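Local coordinates for protein transferrin (Manduca sexta, PDB 6WB6) that binds ferric iron together with a carbonate anion and transports it, carrying a single Fe(3+) ion per molecule, at residues A[7-11]-A[42-46]; A[136-140]-A[154-158]; A[226-232]-A[260-264]; A[470-475]-A[652-657]. One frame throughout, in Å; residues are numbered along the deposited sequence.

Contact 1 of 4, residues A[7-11]-A[42-46]; sequences LCVPA and CLSFV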
loop_
_atom_site.group_PDB
_atom_site.type_symbol
_atom_site.label_atom_id
_atom_site.label_comp_id
_atom_site.label_asym_id
_atom_site.label_seq_id
_atom_site.Cartn_x
_atom_site.Cartn_y
_atom_site.Cartn_z
ATOM N N LEU A 7 -18.817 -18.161 -9.754
ATOM C CA LEU A 7 -17.438 -17.711 -9.608
ATOM C C LEU A 7 -17.466 -16.278 -9.118
ATOM O O LEU A 7 -18.019 -15.403 -9.795
ATOM C CB LEU A 7 -16.673 -17.773 -10.924
ATOM C CG LEU A 7 -15.315 -17.065 -10.904
ATOM C CD1 LEU A 7 -14.420 -17.679 -9.842
ATOM C CD2 LEU A 7 -14.642 -17.169 -12.269
ATOM N N CYS A 8 -16.866 -16.031 -7.962
ATOM C CA CYS A 8 -16.820 -14.666 -7.481
ATOM C C CYS A 8 -15.675 -13.951 -8.167
ATOM O O CYS A 8 -14.671 -14.557 -8.540
ATOM C CB CYS A 8 -16.688 -14.619 -5.964
ATOM S SG CYS A 8 -16.842 -12.983 -5.318
ATOM N N VAL A 9 -15.859 -12.657 -8.378
ATOM C CA VAL A 9 -14.964 -11.885 -9.230
ATOM C C VAL A 9 -15.010 -10.453 -8.711
ATOM O O VAL A 9 -16.102 -9.900 -8.511
ATOM C CB VAL A 9 -15.381 -11.996 -10.708
ATOM C CG1 VAL A 9 -16.816 -11.545 -10.896
ATOM C CG2 VAL A 9 -14.483 -11.186 -11.579
ATOM N N PRO A 10 -13.873 -9.824 -8.436
ATOM C CA PRO A 10 -13.892 -8.387 -8.149
ATOM C C PRO A 10 -14.729 -7.645 -9.180
ATOM O O PRO A 10 -14.613 -7.883 -10.386
ATOM C CB PRO A 10 -12.414 -7.999 -8.208
ATOM C CG PRO A 10 -11.733 -9.242 -7.700
ATOM C CD PRO A 10 -12.536 -10.402 -8.251
ATOM N N ALA A 11 -15.594 -6.753 -8.675
ATOM C CA ALA A 11 -16.518 -5.993 -9.508
ATOM C C ALA A 11 -15.831 -5.371 -10.718
ATOM O O ALA A 11 -16.386 -5.363 -11.822
ATOM C CB ALA A 11 -17.185 -4.909 -8.655
ATOM N N CYS A 42 -15.110 -11.727 -1.557
ATOM C CA CYS A 42 -15.482 -12.949 -2.275
ATOM C C CYS A 42 -15.500 -14.144 -1.344
ATOM O O CYS A 42 -16.398 -14.990 -1.426
ATOM C CB CYS A 42 -14.515 -13.227 -3.441
ATOM S SG CYS A 42 -14.904 -12.349 -4.944
ATOM N N LEU A 43 -14.508 -14.240 -0.451
ATOM C CA LEU A 43 -14.462 -15.378 0.463
ATOM C C LEU A 43 -15.714 -15.420 1.333
ATOM O O LEU A 43 -16.240 -16.503 1.618
ATOM C CB LEU A 43 -13.191 -15.329 1.324
ATOM C CG LEU A 43 -11.884 -15.392 0.512
ATOM C CD1 LEU A 43 -10.681 -15.041 1.380
ATOM C CD2 LEU A 43 -11.682 -16.750 -0.194
ATOM N N SER A 44 -16.202 -14.248 1.765
ATOM C CA SER A 44 -17.437 -14.192 2.540
ATOM C C SER A 44 -18.609 -14.719 1.716
ATOM O O SER A 44 -19.400 -15.538 2.198
ATOM C CB SER A 44 -17.713 -12.759 3.001
ATOM O OG SER A 44 -16.913 -12.415 4.115
ATOM N N PHE A 45 -18.707 -14.277 0.457
ATOM C CA PHE A 45 -19.762 -14.757 -0.425
ATOM C C PHE A 45 -19.640 -16.242 -0.684
ATOM O O PHE A 45 -20.654 -16.908 -0.926
ATOM C CB PHE A 45 -19.733 -14.026 -1.762
ATOM C CG PHE A 45 -20.166 -12.601 -1.698
ATOM C CD1 PHE A 45 -20.671 -12.047 -0.521
ATOM C CD2 PHE A 45 -20.095 -11.813 -2.832
ATOM C CE1 PHE A 45 -21.081 -10.734 -0.490
ATOM C CE2 PHE A 45 -20.493 -10.502 -2.806
ATOM C CZ PHE A 45 -20.992 -9.955 -1.620
ATOM N N VAL A 46 -18.421 -16.783 -0.677
ATOM C CA VAL A 46 -18.274 -18.217 -0.880
ATOM C C VAL A 46 -18.777 -18.957 0.339
ATOM O O VAL A 46 -19.527 -19.928 0.231
ATOM C CB VAL A 46 -16.817 -18.604 -1.190
ATOM C CG1 VAL A 46 -16.675 -20.149 -1.218
ATOM C CG2 VAL A 46 -16.376 -18.002 -2.506
#
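C8 and C42 are joined by a disulfide that ties strand 5-10 to helix 39-47; segments 7-10 and 42-46 run nearly antiparallel (160°), their axes 8.7 Å apart at closest. The side chain of C8 leaves the strand toward the helix, and its CB already lies 3.1 Å from C42 SG and 3.6 Å from C42 CB. With chi1 at -172° the C8 sulfur is anti to the N of its own residue, which extends it away from the strand to meet C42 SG at 2.1 Å. The torsion about this S-S bond, -76°, makes a left-handed disulfide. From the helix side C42 SG also approaches the strand backbone, 3.6 Å from V9 N. The same C8 SG has F45 as a looser neighbour, 4.3 Å from F45 CD2 and oblique to the ring. C42 lies within a regular turn of the helix, V46 N bonding to C42 O at 2.8 Å. The strand is fixed separately: L7 and V9 pair with strand 31-36 in the parallel two-stranded sheet of the first lobe, C8 bonds through its backbone to F53, and A36 packs against C8, C42 and F45. With so little area shared between the two segments, the covalent link is their main tie, a buried cross-link well suited to a secreted protein, whose cysteines can oxidise outside the reducing cytosol.

Contact 2 of 4, residues A[136-140]-A[154-158]; sequences VFPKM and ALSTF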
loop_
_atom_site.group_PDB
_atom_site.type_symbol
_atom_site.label_atom_id
_atom_site.label_comp_id
_atom_site.label_asym_id
_atom_site.label_seq_id
_atom_site.Cartn_x
_atom_site.Cartn_y
_atom_site.Cartn_z
ATOM N N VAL A 136 19.335 -18.312 20.129
ATOM C CA VAL A 136 20.501 -17.541 19.732
ATOM C C VAL A 136 20.094 -16.321 18.908
ATOM O O VAL A 136 20.822 -15.314 18.873
ATOM C CB VAL A 136 21.469 -18.495 19.001
ATOM C CG1 VAL A 136 20.857 -18.982 17.732
ATOM C CG2 VAL A 136 22.806 -17.834 18.727
ATOM N N PHE A 137 18.923 -16.355 18.296
ATOM C CA PHE A 137 18.477 -15.273 17.412
ATOM C C PHE A 137 18.004 -14.075 18.232
ATOM O O PHE A 137 17.240 -14.245 19.181
ATOM C CB PHE A 137 17.332 -15.750 16.500
ATOM C CG PHE A 137 17.115 -14.864 15.318
ATOM C CD1 PHE A 137 17.983 -14.927 14.218
ATOM C CD2 PHE A 137 16.077 -13.954 15.309
ATOM C CE1 PHE A 137 17.814 -14.088 13.141
ATOM C CE2 PHE A 137 15.890 -13.108 14.232
ATOM C CZ PHE A 137 16.768 -13.176 13.137
ATOM N N PRO A 138 18.398 -12.851 17.864
ATOM C CA PRO A 138 17.966 -11.680 18.641
ATOM C C PRO A 138 16.455 -11.605 18.743
ATOM O O PRO A 138 15.730 -12.001 17.835
ATOM C CB PRO A 138 18.518 -10.488 17.852
ATOM C CG PRO A 138 19.605 -11.052 16.957
ATOM C CD PRO A 138 19.264 -12.488 16.723
ATOM N N LYS A 139 15.990 -11.084 19.873
ATOM C CA LYS A 139 14.582 -10.828 20.080
ATOM C C LYS A 139 14.170 -9.582 19.315
ATOM O O LYS A 139 14.990 -8.739 18.953
ATOM C CB LYS A 139 14.271 -10.649 21.573
ATOM C CG LYS A 139 14.639 -11.866 22.416
ATOM C CD LYS A 139 13.873 -13.075 21.908
ATOM C CE LYS A 139 14.088 -14.316 22.757
ATOM N NZ LYS A 139 13.643 -15.534 22.027
ATOM N N MET A 140 12.868 -9.485 19.057
ATOM C CA MET A 140 12.352 -8.476 18.149
ATOM C C MET A 140 11.178 -7.700 18.752
ATOM O O MET A 140 10.387 -7.112 18.012
ATOM C CB MET A 140 11.959 -9.144 16.830
ATOM C CG MET A 140 13.184 -9.549 15.970
ATOM S SD MET A 140 12.670 -10.400 14.461
ATOM C CE MET A 140 12.296 -12.002 15.109
ATOM N N ALA A 154 17.456 -7.257 14.193
ATOM C CA ALA A 154 17.732 -8.653 14.491
ATOM C C ALA A 154 18.648 -9.254 13.431
ATOM O O ALA A 154 19.648 -9.896 13.749
ATOM C CB ALA A 154 16.417 -9.430 14.595
ATOM N N LEU A 155 18.319 -9.068 12.162
ATOM C CA LEU A 155 19.172 -9.635 11.131
ATOM C C LEU A 155 20.581 -9.036 11.181
ATOM O O LEU A 155 21.572 -9.772 11.147
ATOM C CB LEU A 155 18.515 -9.443 9.774
ATOM C CG LEU A 155 17.284 -10.359 9.627
ATOM C CD1 LEU A 155 16.338 -9.808 8.582
ATOM C CD2 LEU A 155 17.700 -11.835 9.300
ATOM N N SER A 156 20.699 -7.703 11.291
ATOM C CA SER A 156 22.019 -7.060 11.237
ATOM C C SER A 156 22.871 -7.355 12.460
ATOM O O SER A 156 24.090 -7.162 12.414
ATOM C CB SER A 156 21.890 -5.550 11.108
ATOM O OG SER A 156 21.290 -5.026 12.255
ATOM N N THR A 157 22.249 -7.798 13.546
ATOM C CA THR A 157 22.931 -8.246 14.752
ATOM C C THR A 157 23.261 -9.738 14.741
ATOM O O THR A 157 24.184 -10.160 15.442
ATOM C CB THR A 157 22.039 -7.922 15.962
ATOM O OG1 THR A 157 22.102 -6.516 16.212
ATOM C CG2 THR A 157 22.439 -8.699 17.203
ATOM N N PHE A 158 22.532 -10.548 13.980
ATOM C CA PHE A 158 22.774 -11.990 13.970
ATOM C C PHE A 158 23.792 -12.356 12.898
ATOM O O PHE A 158 24.737 -13.109 13.146
ATOM C CB PHE A 158 21.451 -12.721 13.735
ATOM C CG PHE A 158 21.520 -14.237 13.846
ATOM C CD1 PHE A 158 21.629 -14.871 15.074
ATOM C CD2 PHE A 158 21.392 -15.023 12.728
ATOM C CE1 PHE A 158 21.639 -16.250 15.167
ATOM C CE2 PHE A 158 21.393 -16.411 12.824
ATOM C CZ PHE A 158 21.520 -17.015 14.036
#
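F137 and F158 form an edge-to-face pair, their centroids 4.9 Å apart and their planes at 57°. The rim of F137 supplies the edge: CD1 comes down over the middle of the F158 ring, 3.6 Å from F158 CG. Next along the chain, P138 lays its CD 3.7 Å from F158 CB, obliquely to that ring, while V136 CG1 reaches the F158 edge close to the ring plane, 3.8 Å from CE1. Three consecutive residues thus converge on one phenylalanine, and an alanine in place of F158 would probably leave the F137 edge without the ring it points into and open a gap between V136 and P138. A chi1 of -174° swings the F158 ring away from its own backbone N and out to these partners. A second focus is A154, whose CB lies 3.5 Å from M140 CG and 3.7 Å from F137 CE2; P138 CG rests 3.4 Å from A154 O and also meets T157 CG2. The segment 136-140 belongs to the connection between helices 121-131 and 147-158, which folds back along the last turn of helix 147-158. Helix 121-131 begins at the carbonate pocket of the iron-binding lobe, in the two-domain periplasmic-binding-protein architecture of transferrins. F137 packs on L128 and L131 of helix 121-131, and L155, whose CD2 sits at the F137 edge, leans on Y124 and L128. F158 N bonds to A154 O (3.0 Å) in the last helical turn, and the backbone of F158 also bonds to G110.

Contact 3 of 4, residues A[226-232]-A[260-264]; sequences TRKFFGL and PITGK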
loop_
_atom_site.group_PDB
_atom_site.type_symbol
_atom_site.label_atom_id
_atom_site.label_comp_id
_atom_site.label_asym_id
_atom_site.label_seq_id
_atom_site.Cartn_x
_atom_site.Cartn_y
_atom_site.Cartn_z
ATOM N N THR A 226 18.407 -23.001 -7.302
ATOM C CA THR A 226 19.635 -23.651 -6.852
ATOM C C THR A 226 20.045 -24.742 -7.839
ATOM O O THR A 226 21.208 -24.829 -8.250
ATOM C CB THR A 226 19.452 -24.227 -5.455
ATOM O OG1 THR A 226 19.075 -23.184 -4.541
ATOM C CG2 THR A 226 20.729 -24.887 -4.967
ATOM N N ARG A 227 19.087 -25.555 -8.262
ATOM C CA ARG A 227 19.386 -26.608 -9.212
ATOM C C ARG A 227 19.863 -26.036 -10.547
ATOM O O ARG A 227 20.864 -26.492 -11.095
ATOM C CB ARG A 227 18.151 -27.482 -9.372
ATOM C CG ARG A 227 17.894 -28.276 -8.139
ATOM C CD ARG A 227 16.787 -29.295 -8.319
ATOM N NE ARG A 227 17.135 -30.310 -9.300
ATOM C CZ ARG A 227 17.900 -31.361 -9.049
ATOM N NH1 ARG A 227 18.402 -31.544 -7.837
ATOM N NH2 ARG A 227 18.148 -32.228 -10.022
ATOM N N LYS A 228 19.202 -25.001 -11.053
ATOM C CA LYS A 228 19.609 -24.453 -12.342
ATOM C C LYS A 228 20.954 -23.748 -12.260
ATOM O O LYS A 228 21.711 -23.745 -13.237
ATOM C CB LYS A 228 18.559 -23.482 -12.858
ATOM C CG LYS A 228 17.250 -24.134 -13.079
ATOM C CD LYS A 228 16.258 -23.192 -13.717
ATOM C CE LYS A 228 15.031 -23.961 -14.059
ATOM N NZ LYS A 228 13.927 -23.044 -14.402
ATOM N N PHE A 229 21.261 -23.152 -11.113
ATOM C CA PHE A 229 22.550 -22.498 -10.944
ATOM C C PHE A 229 23.668 -23.482 -11.225
ATOM O O PHE A 229 24.708 -23.101 -11.750
ATOM C CB PHE A 229 22.659 -21.931 -9.521
ATOM C CG PHE A 229 23.927 -21.134 -9.249
ATOM C CD1 PHE A 229 24.071 -19.842 -9.720
ATOM C CD2 PHE A 229 24.936 -21.668 -8.478
ATOM C CE1 PHE A 229 25.223 -19.117 -9.443
ATOM C CE2 PHE A 229 26.085 -20.959 -8.204
ATOM C CZ PHE A 229 26.230 -19.687 -8.686
ATOM N N PHE A 230 23.448 -24.754 -10.909
ATOM C CA PHE A 230 24.424 -25.807 -11.115
ATOM C C PHE A 230 24.125 -26.645 -12.344
ATOM O O PHE A 230 24.579 -27.786 -12.433
ATOM C CB PHE A 230 24.482 -26.681 -9.873
ATOM C CG PHE A 230 24.894 -25.927 -8.632
ATOM C CD1 PHE A 230 26.169 -25.410 -8.513
ATOM C CD2 PHE A 230 24.003 -25.725 -7.596
ATOM C CE1 PHE A 230 26.534 -24.734 -7.384
ATOM C CE2 PHE A 230 24.368 -25.053 -6.479
ATOM C CZ PHE A 230 25.631 -24.551 -6.366
ATOM N N GLY A 231 23.327 -26.118 -13.266
ATOM C CA GLY A 231 23.020 -26.831 -14.495
ATOM C C GLY A 231 22.189 -28.074 -14.293
ATOM O O GLY A 231 22.086 -28.906 -15.206
ATOM N N LEU A 232 21.589 -28.223 -13.129
ATOM C CA LEU A 232 20.893 -29.466 -12.863
ATOM C C LEU A 232 19.475 -29.425 -13.413
ATOM O O LEU A 232 18.892 -28.347 -13.566
ATOM C CB LEU A 232 20.862 -29.741 -11.373
ATOM C CG LEU A 232 22.244 -30.061 -10.811
ATOM C CD1 LEU A 232 22.186 -30.075 -9.298
ATOM C CD2 LEU A 232 22.713 -31.396 -11.317
ATOM N N PRO A 260 23.446 -33.133 -0.233
ATOM C CA PRO A 260 23.901 -32.680 -1.548
ATOM C C PRO A 260 22.810 -31.942 -2.301
ATOM O O PRO A 260 21.620 -32.249 -2.190
ATOM C CB PRO A 260 24.291 -33.979 -2.259
ATOM C CG PRO A 260 23.592 -35.059 -1.497
ATOM C CD PRO A 260 23.553 -34.593 -0.088
ATOM N N ILE A 261 23.249 -30.948 -3.067
ATOM C CA ILE A 261 22.392 -30.286 -4.037
ATOM C C ILE A 261 21.858 -31.287 -5.056
ATOM O O ILE A 261 20.722 -31.162 -5.530
ATOM C CB ILE A 261 23.178 -29.148 -4.721
ATOM C CG1 ILE A 261 23.747 -28.169 -3.685
ATOM C CG2 ILE A 261 22.314 -28.405 -5.661
ATOM C CD1 ILE A 261 22.727 -27.578 -2.740
ATOM N N THR A 262 22.661 -32.297 -5.409
ATOM C CA THR A 262 22.232 -33.256 -6.422
ATOM C C THR A 262 21.143 -34.189 -5.917
ATOM O O THR A 262 20.585 -34.949 -6.711
ATOM C CB THR A 262 23.423 -34.099 -6.937
ATOM O OG1 THR A 262 24.309 -34.410 -5.858
ATOM C CG2 THR A 262 24.201 -33.358 -8.020
ATOM N N GLY A 263 20.831 -34.164 -4.628
ATOM C CA GLY A 263 19.779 -34.986 -4.078
ATOM C C GLY A 263 18.507 -34.184 -3.839
ATOM O O GLY A 263 18.391 -33.010 -4.168
ATOM N N LYS A 264 17.532 -34.862 -3.259
ATOM C CA LYS A 264 16.324 -34.183 -2.839
ATOM C C LYS A 264 16.669 -33.156 -1.762
ATOM O O LYS A 264 17.339 -33.471 -0.775
ATOM C CB LYS A 264 15.311 -35.213 -2.332
ATOM C CG LYS A 264 13.937 -34.649 -1.902
ATOM C CD LYS A 264 13.763 -34.649 -0.374
ATOM C CE LYS A 264 12.430 -35.254 0.058
ATOM N NZ LYS A 264 11.287 -34.389 -0.355
HETATM O O HOH W 1 17.783 -30.497 -5.373
#
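A Schellman motif closes helix 223-229 at G231, and the side chains gathered there, F230 and L232, meet I261 of the type I turn P260-G263. The helix end is drawn in by L232 N bonding to R227 O at 2.8 Å and G231 N bonding to K228 O at 2.9 Å, with G231 in the positive-phi position that such a closure uses. I261 CG2 is at the centre of the apolar contact. It meets three side chains: F230 CD2 at 3.7 Å, obliquely to the ring, T226 CG2 at 3.9 Å and L232 CD1 at 4.0 Å. All three cross the isoleucine at about a right angle, while T262 CG2 completes the patch on the outer side by lying beside both methyls of L232. The turn lies in the connection between strands 258-260 and 269-271 in the mixed sheet of the iron-binding lobe, and Y251 of the neighbouring strand 249-252 touches T226, R227 and I261 together; the side chain of T226 is about 12 Å from the bound iron. Beside this patch R227, whose chain bends at chi3 (64°), makes the polar link. Its NH1 donates to a water at 2.7 Å, lying in the guanidinium plane, and the water donates in turn to G263 O at 2.9 Å, so the link to the turn is indirect. L232 CB lies over one guanidinium face, toward its rim, and R227 NE is engaged by P233 O, which further fixes the group.

Contact 4 of 4, residues A[470-475]-A[652-657]; sequences LHAPLF and TIHDVI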
loop_
_atom_site.group_PDB
_atom_site.type_symbol
_atom_site.label_atom_id
_atom_site.label_comp_id
_atom_site.label_asym_id
_atom_site.label_seq_id
_atom_site.Cartn_x
_atom_site.Cartn_y
_atom_site.Cartn_z
ATOM N N LEU A 470 -10.812 30.657 0.933
ATOM C CA LEU A 470 -10.779 31.620 2.030
ATOM C C LEU A 470 -9.444 31.560 2.756
ATOM O O LEU A 470 -8.684 32.528 2.708
ATOM C CB LEU A 470 -11.945 31.353 2.984
ATOM C CG LEU A 470 -12.140 32.327 4.151
ATOM C CD1 LEU A 470 -11.268 31.932 5.324
ATOM C CD2 LEU A 470 -11.875 33.766 3.723
ATOM N N HIS A 471 -9.129 30.441 3.409
ATOM C CA HIS A 471 -7.931 30.340 4.231
ATOM C C HIS A 471 -6.694 30.787 3.469
ATOM O O HIS A 471 -5.993 31.715 3.885
ATOM C CB HIS A 471 -7.757 28.902 4.719
ATOM C CG HIS A 471 -8.740 28.486 5.761
ATOM N ND1 HIS A 471 -8.355 27.986 6.985
ATOM C CD2 HIS A 471 -10.093 28.481 5.759
ATOM C CE1 HIS A 471 -9.427 27.692 7.695
ATOM N NE2 HIS A 471 -10.496 27.983 6.975
ATOM N N ALA A 472 -6.407 30.129 2.342
ATOM C CA ALA A 472 -5.106 30.323 1.712
ATOM C C ALA A 472 -4.900 31.752 1.239
ATOM O O ALA A 472 -3.826 32.316 1.514
ATOM C CB ALA A 472 -4.933 29.305 0.579
ATOM N N PRO A 473 -5.842 32.387 0.525
ATOM C CA PRO A 473 -5.648 33.810 0.173
ATOM C C PRO A 473 -5.601 34.732 1.384
ATOM O O PRO A 473 -4.831 35.702 1.398
ATOM C CB PRO A 473 -6.857 34.120 -0.719
ATOM C CG PRO A 473 -7.437 32.765 -1.109
ATOM C CD PRO A 473 -7.112 31.853 -0.003
ATOM N N LEU A 474 -6.407 34.463 2.411
ATOM C CA LEU A 474 -6.363 35.308 3.598
ATOM C C LEU A 474 -5.024 35.165 4.306
ATOM O O LEU A 474 -4.403 36.163 4.690
ATOM C CB LEU A 474 -7.494 34.957 4.560
ATOM C CG LEU A 474 -8.615 35.962 4.774
ATOM C CD1 LEU A 474 -9.512 35.478 5.935
ATOM C CD2 LEU A 474 -8.075 37.349 5.063
ATOM N N PHE A 475 -4.567 33.924 4.501
ATOM C CA PHE A 475 -3.259 33.743 5.111
ATOM C C PHE A 475 -2.173 34.319 4.237
ATOM O O PHE A 475 -1.196 34.894 4.742
ATOM C CB PHE A 475 -2.918 32.283 5.359
ATOM C CG PHE A 475 -1.466 32.092 5.731
ATOM C CD1 PHE A 475 -1.063 32.223 7.050
ATOM C CD2 PHE A 475 -0.505 31.844 4.770
ATOM C CE1 PHE A 475 0.259 32.092 7.405
ATOM C CE2 PHE A 475 0.832 31.715 5.117
ATOM C CZ PHE A 475 1.213 31.835 6.445
ATOM N N THR A 652 0.325 27.416 11.324
ATOM C CA THR A 652 0.400 28.869 11.249
ATOM C C THR A 652 -0.832 29.419 10.548
ATOM O O THR A 652 -1.437 30.395 11.011
ATOM C CB THR A 652 1.685 29.313 10.533
ATOM O OG1 THR A 652 2.822 28.739 11.198
ATOM C CG2 THR A 652 1.827 30.839 10.543
ATOM N N ILE A 653 -1.242 28.776 9.453
ATOM C CA ILE A 653 -2.438 29.212 8.745
ATOM C C ILE A 653 -3.637 29.229 9.686
ATOM O O ILE A 653 -4.360 30.228 9.788
ATOM C CB ILE A 653 -2.686 28.312 7.530
ATOM C CG1 ILE A 653 -1.626 28.627 6.456
ATOM C CG2 ILE A 653 -4.111 28.496 7.044
ATOM C CD1 ILE A 653 -1.651 27.692 5.230
ATOM N N HIS A 654 -3.875 28.115 10.375
ATOM C CA HIS A 654 -4.948 28.061 11.360
ATOM C C HIS A 654 -4.797 29.141 12.428
ATOM O O HIS A 654 -5.793 29.739 12.854
ATOM C CB HIS A 654 -4.966 26.689 12.008
ATOM C CG HIS A 654 -5.954 26.553 13.116
ATOM N ND1 HIS A 654 -7.306 26.406 12.896
ATOM C CD2 HIS A 654 -5.785 26.517 14.459
ATOM C CE1 HIS A 654 -7.931 26.293 14.056
ATOM N NE2 HIS A 654 -7.031 26.370 15.021
ATOM N N ASP A 655 -3.562 29.401 12.885
ATOM C CA ASP A 655 -3.386 30.419 13.917
ATOM C C ASP A 655 -3.837 31.778 13.409
ATOM O O ASP A 655 -4.545 32.512 14.112
ATOM C CB ASP A 655 -1.928 30.476 14.395
ATOM C CG ASP A 655 -1.639 29.496 15.536
ATOM O OD1 ASP A 655 -2.581 28.985 16.166
ATOM O OD2 ASP A 655 -0.457 29.226 15.808
ATOM N N VAL A 656 -3.464 32.122 12.177
ATOM C CA VAL A 656 -3.906 33.392 11.605
ATOM C C VAL A 656 -5.429 33.432 11.510
ATOM O O VAL A 656 -6.057 34.473 11.735
ATOM C CB VAL A 656 -3.247 33.607 10.231
ATOM C CG1 VAL A 656 -3.737 34.904 9.605
ATOM C CG2 VAL A 656 -1.729 33.604 10.342
ATOM N N ILE A 657 -6.043 32.302 11.156
ATOM C CA ILE A 657 -7.488 32.258 10.966
ATOM C C ILE A 657 -8.213 32.250 12.300
ATOM O O ILE A 657 -9.313 32.800 12.416
ATOM C CB ILE A 657 -7.836 31.028 10.108
ATOM C CG1 ILE A 657 -7.221 31.190 8.709
ATOM C CG2 ILE A 657 -9.362 30.792 10.050
ATOM C CD1 ILE A 657 -7.808 32.316 7.917
#
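The F475 ring presents one face to I653, whose CG1 lies 3.7 Å from the ring centroid and 17° off its normal, a CH-pi contact in which the two side chains meet at about a right angle. Around the same ring V656 CG2 comes in at the edge, near its plane, 3.6 Å from CD1, and T652 CG2 reaches CE1 at 3.7 Å obliquely. The F475 side chain, trans about its first bond (chi1 169°), thus sets its ring among three residues of the facing helix. With a serine at F475 the I653 methylene is likely to lose the face it packs on, and V656 and T652 their shared neighbour. Segments 470-475 and 652-657 cross almost perpendicularly, at 85° with axes 9.8 Å apart, in the second lobe, which repeats the fold of the first; helix 644-659 is the last of the chain, and helix 467-479 is kinked at P473, whose N makes no bond to the turn before. H471 and F475, one turn apart, each face the other helix. I657 meets H471: CG1 is 3.8 Å from ND1 and CG2 is 3.9 Å from CE1, the side chains crossing at about a right angle, while I653 CG2 approaches H471 at the ring edge. I657 CD1 turns instead to the leucines, meeting L474 CD1 at 4.1 Å and L470 CD1 at 4.3 Å. Farther out L662 lies against both L474 and I657, and L474 also touches C488 and L492. F467 adds to the cover of I653, as does I478 to that of V656.

How the contacts relate
Contacts 1, 2 and 3 lie in the iron-binding first lobe and contact 4 in the second, about 67 Å from contact 3 between centres and on the opposite side of the chain's centre. Contacts 1, 2 and 4 are largely buried, whereas contact 3 reaches the surface and is the one with a water-mediated link. The four share no segment, yet the helices after strands 112-114 and 458-461, which probably correspond between lobes, take part in two of them: F137 and L155 of contact 2 pack on helix 121-131, while contact 4 includes helix 467-479 itself. Both are aromatic and aliphatic in chemistry, against the covalent cross-link of contact 1 and the mixed apolar and polar character of contact 3.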